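Local coordinates for DUF2235 domain-containing protein (Pseudomonas aeruginosa, PDB 4O5P) that probably hydrolyses phospholipids of target-cell membranes as a type VI secretion effector with a catalytic domain of the alpha/beta-hydrolase class, at residues A[610-615]-A[695-700]; A[686-691]-A[777-782]. One frame throughout, in Å; residues are numbered along the deposited sequence.

Contact 1: A[610-615]-A[695-700]; sequences TVFLIN and KRLSVL
V611 and L700 meet where segment 695-700 turns a corner, L700 N giving its hydrogen to V611 O at 2.7 Å. Their side chains run alongside each other in the same direction. The two strands are the central pair of a four-stranded antiparallel sheet, with 294-299 beside 609-614 and helix 779-787 packing on it through P779. F612 is set against V699 in a non-hydrogen-bonded pair. With its CG anti to the carbonyl carbon (chi1 -61°), the ring lies across L697. L697 CD1 sits 3.6 Å from the F612 centroid, a CH-pi contact; T610 CG2 lies on the opposite face, offset toward the rim. L613 makes the hydrogen-bonded pair with S698: L613 N reaches S698 O at 2.9 Å, S698 N returns to L613 O at 3.0 Å, and the L613 side chain meets L700 through CD1 methyls. I614 lays CG2 against L697 CD2. Beyond this, a water accepts from N615 N and donates to R696 O. N615 OD1 accepts from D618 N as the N-cap of helix 616-637 and lies 2.9 Å from R696 NH2, while R696 NE forms a salt bridge with D618. The chemistry thus grades from a largely apolar, buried strand pair to a polar, water-bridged end.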
loop_
_atom_site.group_PDB
_atom_site.type_symbol
_atom_site.label_atom_id
_atom_site.label_comp_id
_atom_site.label_asym_id
_atom_site.label_seq_id
_atom_site.Cartn_x
_atom_site.Cartn_y
_atom_site.Cartn_z
ATOM N N THR A 610 5.264 10.478 9.035
ATOM C CA THR A 610 4.541 11.560 9.674
ATOM C C THR A 610 3.434 10.935 10.516
ATOM O O THR A 610 2.973 9.825 10.207
ATOM C CB THR A 610 3.934 12.476 8.608
ATOM O OG1 THR A 610 4.990 13.189 7.936
ATOM C CG2 THR A 610 2.928 13.467 9.213
ATOM N N VAL A 611 3.030 11.628 11.581
ATOM C CA VAL A 611 1.899 11.228 12.420
ATOM C C VAL A 611 1.033 12.459 12.715
ATOM O O VAL A 611 1.557 13.533 13.053
ATOM C CB VAL A 611 2.355 10.645 13.776
ATOM C CG1 VAL A 611 1.138 10.335 14.635
ATOM C CG2 VAL A 611 3.257 9.399 13.597
ATOM N N PHE A 612 -0.283 12.291 12.576
ATOM C CA PHE A 612 -1.266 13.347 12.795
ATOM C C PHE A 612 -2.151 13.032 13.991
ATOM O O PHE A 612 -2.227 11.887 14.427
ATOM C CB PHE A 612 -2.234 13.437 11.612
ATOM C CG PHE A 612 -1.595 13.764 10.309
ATOM C CD1 PHE A 612 -1.174 15.061 10.031
ATOM C CD2 PHE A 612 -1.440 12.783 9.344
ATOM C CE1 PHE A 612 -0.590 15.361 8.819
ATOM C CE2 PHE A 612 -0.867 13.080 8.129
ATOM C CZ PHE A 612 -0.445 14.375 7.865
ATOM N N LEU A 613 -2.861 14.061 14.458
ATOM C CA LEU A 613 -4.021 13.937 15.342
ATOM C C LEU A 613 -5.255 14.452 14.595
ATOM O O LEU A 613 -5.149 15.387 13.802
ATOM C CB LEU A 613 -3.833 14.794 16.594
ATOM C CG LEU A 613 -2.960 14.244 17.715
ATOM C CD1 LEU A 613 -2.925 15.212 18.890
ATOM C CD2 LEU A 613 -3.491 12.902 18.133
ATOM N N ILE A 614 -6.420 13.857 14.835
ATOM C CA ILE A 614 -7.650 14.351 14.209
ATOM C C ILE A 614 -8.401 15.297 15.166
ATOM O O ILE A 614 -8.107 15.353 16.368
ATOM C CB ILE A 614 -8.580 13.208 13.789
ATOM C CG1 ILE A 614 -9.041 12.416 15.016
ATOM C CG2 ILE A 614 -7.886 12.279 12.767
ATOM C CD1 ILE A 614 -9.913 11.240 14.670
ATOM N N ASN A 615 -9.371 16.029 14.632
ATOM C CA ASN A 615 -10.057 17.073 15.386
ATOM C C ASN A 615 -11.244 16.515 16.166
ATOM O O ASN A 615 -12.018 15.741 15.618
ATOM C CB ASN A 615 -10.535 18.166 14.421
ATOM C CG ASN A 615 -11.281 19.281 15.121
ATOM O OD1 ASN A 615 -12.514 19.334 15.097
ATOM N ND2 ASN A 615 -10.537 20.179 15.752
ATOM N N LYS A 695 -10.302 15.297 5.701
ATOM C CA LYS A 695 -10.594 15.747 7.051
ATOM C C LYS A 695 -9.445 16.602 7.564
ATOM O O LYS A 695 -8.325 16.565 7.024
ATOM C CB LYS A 695 -10.846 14.560 7.977
ATOM C CG LYS A 695 -9.629 13.679 8.179
ATOM C CD LYS A 695 -9.940 12.514 9.123
ATOM C CE LYS A 695 -10.957 11.549 8.522
ATOM N NZ LYS A 695 -11.383 10.544 9.540
ATOM N N ARG A 696 -9.729 17.380 8.599
ATOM C CA ARG A 696 -8.739 18.255 9.190
ATOM C C ARG A 696 -7.739 17.437 9.986
ATOM O O ARG A 696 -8.108 16.479 10.682
ATOM C CB ARG A 696 -9.415 19.302 10.087
ATOM C CG ARG A 696 -10.390 20.218 9.334
ATOM C CD ARG A 696 -10.692 21.475 10.137
ATOM N NE ARG A 696 -11.588 21.188 11.248
ATOM C CZ ARG A 696 -11.769 21.978 12.300
ATOM N NH1 ARG A 696 -11.100 23.122 12.415
ATOM N NH2 ARG A 696 -12.614 21.608 13.245
ATOM N N LEU A 697 -6.468 17.809 9.869
ATOM C CA LEU A 697 -5.405 17.111 10.559
ATOM C C LEU A 697 -4.466 18.105 11.204
ATOM O O LEU A 697 -4.321 19.237 10.727
ATOM C CB LEU A 697 -4.610 16.243 9.588
ATOM C CG LEU A 697 -5.320 15.130 8.827
ATOM C CD1 LEU A 697 -4.334 14.507 7.849
ATOM C CD2 LEU A 697 -5.830 14.086 9.802
ATOM N N SER A 698 -3.835 17.669 12.293
ATOM C CA SER A 698 -2.826 18.457 12.983
ATOM C C SER A 698 -1.558 17.633 12.968
ATOM O O SER A 698 -1.596 16.451 13.316
ATOM C CB SER A 698 -3.255 18.711 14.425
ATOM O OG SER A 698 -2.202 19.253 15.195
ATOM N N VAL A 699 -0.435 18.231 12.582
ATOM C CA VAL A 699 0.804 17.456 12.529
ATOM C C VAL A 699 1.311 17.235 13.942
ATOM O O VAL A 699 1.541 18.191 14.680
ATOM C CB VAL A 699 1.903 18.139 11.694
ATOM C CG1 VAL A 699 3.162 17.293 11.717
ATOM C CG2 VAL A 699 1.433 18.360 10.258
ATOM N N LEU A 700 1.480 15.971 14.318
ATOM C CA LEU A 700 1.977 15.641 15.649
ATOM C C LEU A 700 3.478 15.422 15.559
ATOM O O LEU A 700 4.239 15.822 16.446
ATOM C CB LEU A 700 1.295 14.368 16.156
ATOM C CG LEU A 700 1.484 13.950 17.603
ATOM C CD1 LEU A 700 0.998 15.049 18.557
ATOM C CD2 LEU A 700 0.737 12.638 17.844
HETATM O O HOH W 1 -10.333 15.741 12.089
#

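Contact 2: A[686-691]-A[777-782]; sequences LVHFDN and REPGDK
A beta hairpin with a type II' turn, D690 and N691 at its corner, meets the N-terminal turn of helix 779-787; the hairpin joins strands 687-689 and 692-693. The backbone carbonyl of N691 faces the first turn of the helix: G780 N donates to N691 O at 3.1 Å, approaching 17° out of the carbonyl plane. P779 has no N-H to offer, and its CD lies 3.2 Å from N691 O, while E778 CA adds a longer CH...O contact to the same oxygen. The backbones come close here, the CA atoms of N691 and G780 lying 4.1 Å apart, and the glycine presents no side chain between them. Farther back on the strand, the H688 ring meets P779 CG obliquely. N691 also uses its side chain. CG lies between the backbone N and the carbonyl carbon (chi1 62°), bringing the amide across to D781, so main chain and side chain hold successive helix residues. N691 ND2 donates to D781 OD1 from the syn side, somewhat out of the carboxylate plane. The bond from N691 ND2 to D781 OD1 is 2.9 Å long and fairly straight, with an N-H...O angle of 164°.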
loop_
_atom_site.group_PDB
_atom_site.type_symbol
_atom_site.label_atom_id
_atom_site.label_comp_id
_atom_site.label_asym_id
_atom_site.label_seq_id
_atom_site.Cartn_x
_atom_site.Cartn_y
_atom_site.Cartn_z
ATOM N N LEU A 686 -9.453 8.204 6.254
ATOM C CA LEU A 686 -8.694 9.387 5.844
ATOM C C LEU A 686 -8.264 9.218 4.395
ATOM O O LEU A 686 -7.808 8.133 4.001
ATOM C CB LEU A 686 -7.474 9.609 6.744
ATOM C CG LEU A 686 -6.421 10.623 6.269
ATOM C CD1 LEU A 686 -7.018 12.043 6.157
ATOM C CD2 LEU A 686 -5.264 10.613 7.244
ATOM N N VAL A 687 -8.424 10.289 3.606
ATOM C CA VAL A 687 -8.060 10.282 2.195
ATOM C C VAL A 687 -7.217 11.510 1.881
ATOM O O VAL A 687 -7.592 12.635 2.232
ATOM C CB VAL A 687 -9.304 10.300 1.268
ATOM C CG1 VAL A 687 -8.869 10.204 -0.208
ATOM C CG2 VAL A 687 -10.238 9.170 1.595
ATOM N N HIS A 688 -6.071 11.289 1.251
ATOM C CA HIS A 688 -5.242 12.384 0.760
ATOM C C HIS A 688 -5.477 12.604 -0.725
ATOM O O HIS A 688 -5.588 11.642 -1.484
ATOM C CB HIS A 688 -3.755 12.079 0.976
ATOM C CG HIS A 688 -3.363 11.993 2.417
ATOM N ND1 HIS A 688 -3.534 10.850 3.169
ATOM C CD2 HIS A 688 -2.823 12.912 3.250
ATOM C CE1 HIS A 688 -3.113 11.070 4.401
ATOM N NE2 HIS A 688 -2.679 12.314 4.478
ATOM N N PHE A 689 -5.545 13.864 -1.138
ATOM C CA PHE A 689 -5.557 14.176 -2.563
ATOM C C PHE A 689 -4.355 15.087 -2.764
ATOM O O PHE A 689 -4.472 16.319 -2.675
ATOM C CB PHE A 689 -6.841 14.892 -2.999
ATOM C CG PHE A 689 -8.111 14.282 -2.468
ATOM C CD1 PHE A 689 -8.615 14.656 -1.222
ATOM C CD2 PHE A 689 -8.838 13.383 -3.236
ATOM C CE1 PHE A 689 -9.801 14.104 -0.747
ATOM C CE2 PHE A 689 -10.020 12.831 -2.762
ATOM C CZ PHE A 689 -10.494 13.187 -1.520
ATOM N N ASP A 690 -3.195 14.474 -2.991
ATOM C CA ASP A 690 -1.930 15.204 -3.025
ATOM C C ASP A 690 -1.691 15.929 -1.701
ATOM O O ASP A 690 -1.511 15.284 -0.676
ATOM C CB ASP A 690 -1.887 16.153 -4.223
ATOM C CG ASP A 690 -0.526 16.818 -4.407
ATOM O OD1 ASP A 690 0.471 16.427 -3.749
ATOM O OD2 ASP A 690 -0.457 17.733 -5.251
ATOM N N ASN A 691 -1.684 17.257 -1.714
ATOM C CA ASN A 691 -1.417 18.010 -0.498
ATOM C C ASN A 691 -2.651 18.152 0.383
ATOM O O ASN A 691 -2.537 18.513 1.546
ATOM C CB ASN A 691 -0.850 19.401 -0.824
ATOM C CG ASN A 691 -1.824 20.254 -1.619
ATOM O OD1 ASN A 691 -2.466 19.768 -2.547
ATOM N ND2 ASN A 691 -1.947 21.528 -1.250
ATOM N N ARG A 777 -7.035 21.136 6.192
ATOM C CA ARG A 777 -7.183 20.141 5.127
ATOM C C ARG A 777 -6.068 20.247 4.087
ATOM O O ARG A 777 -6.166 19.682 2.995
ATOM C CB ARG A 777 -8.543 20.269 4.455
ATOM C CG ARG A 777 -9.663 19.695 5.308
ATOM C CD ARG A 777 -10.981 19.605 4.553
ATOM N NE ARG A 777 -12.039 19.145 5.457
ATOM C CZ ARG A 777 -12.604 19.904 6.392
ATOM N NH1 ARG A 777 -12.238 21.175 6.538
ATOM N NH2 ARG A 777 -13.542 19.398 7.183
ATOM N N GLU A 778 -5.002 20.967 4.413
ATOM C CA GLU A 778 -3.820 20.892 3.564
ATOM C C GLU A 778 -2.624 20.438 4.375
ATOM O O GLU A 778 -1.682 21.201 4.566
ATOM C CB GLU A 778 -3.518 22.231 2.912
ATOM C CG GLU A 778 -4.676 22.813 2.127
ATOM C CD GLU A 778 -5.130 24.106 2.741
ATOM O OE1 GLU A 778 -6.091 24.061 3.542
ATOM O OE2 GLU A 778 -4.503 25.157 2.439
ATOM N N PRO A 779 -2.647 19.176 4.828
ATOM C CA PRO A 779 -1.555 18.677 5.664
ATOM C C PRO A 779 -0.223 18.596 4.908
ATOM O O PRO A 779 0.823 18.688 5.535
ATOM C CB PRO A 779 -2.048 17.282 6.065
ATOM C CG PRO A 779 -2.944 16.857 4.942
ATOM C CD PRO A 779 -3.641 18.124 4.529
ATOM N N GLY A 780 -0.260 18.435 3.589
ATOM C CA GLY A 780 0.970 18.422 2.808
ATOM C C GLY A 780 1.732 19.737 2.909
ATOM O O GLY A 780 2.975 19.766 2.976
ATOM N N ASP A 781 0.971 20.823 2.926
ATOM C CA ASP A 781 1.505 22.177 3.061
ATOM C C ASP A 781 2.190 22.391 4.423
ATOM O O ASP A 781 3.306 22.932 4.493
ATOM C CB ASP A 781 0.370 23.198 2.919
ATOM C CG ASP A 781 -0.280 23.196 1.538
ATOM O OD1 ASP A 781 0.000 22.306 0.699
ATOM O OD2 ASP A 781 -1.114 24.101 1.304
ATOM N N LYS A 782 1.506 21.988 5.500
ATOM C CA LYS A 782 2.065 22.042 6.856
ATOM C C LYS A 782 3.287 21.132 7.029
ATOM O O LYS A 782 4.254 21.494 7.712
ATOM C CB LYS A 782 0.997 21.650 7.900
ATOM C CG LYS A 782 -0.200 22.596 7.982
ATOM C CD LYS A 782 0.192 23.979 8.526
ATOM C CE LYS A 782 -1.016 24.915 8.568
ATOM N NZ LYS A 782 -0.713 26.200 9.243
#

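In the fold
Followed from the N terminus, the chain enters contact 1 on strand 609-614, continues through helix 616-637, and supplies 686-691 before reaching 695-700, which closes the first loop of 79 residues. Segment 777-782 closes the second, of 85 residues. The first segment of contact 2 lies inside the loop of contact 1 and its partner lies beyond it, so the two closures cross. Their centres are about 10 Å apart. Between them P779 packs against F612 and L697, while R777 touches R696. Together they set the first turn of helix 779-787 against both the four-stranded antiparallel sheet and the hairpin that carries 687-689.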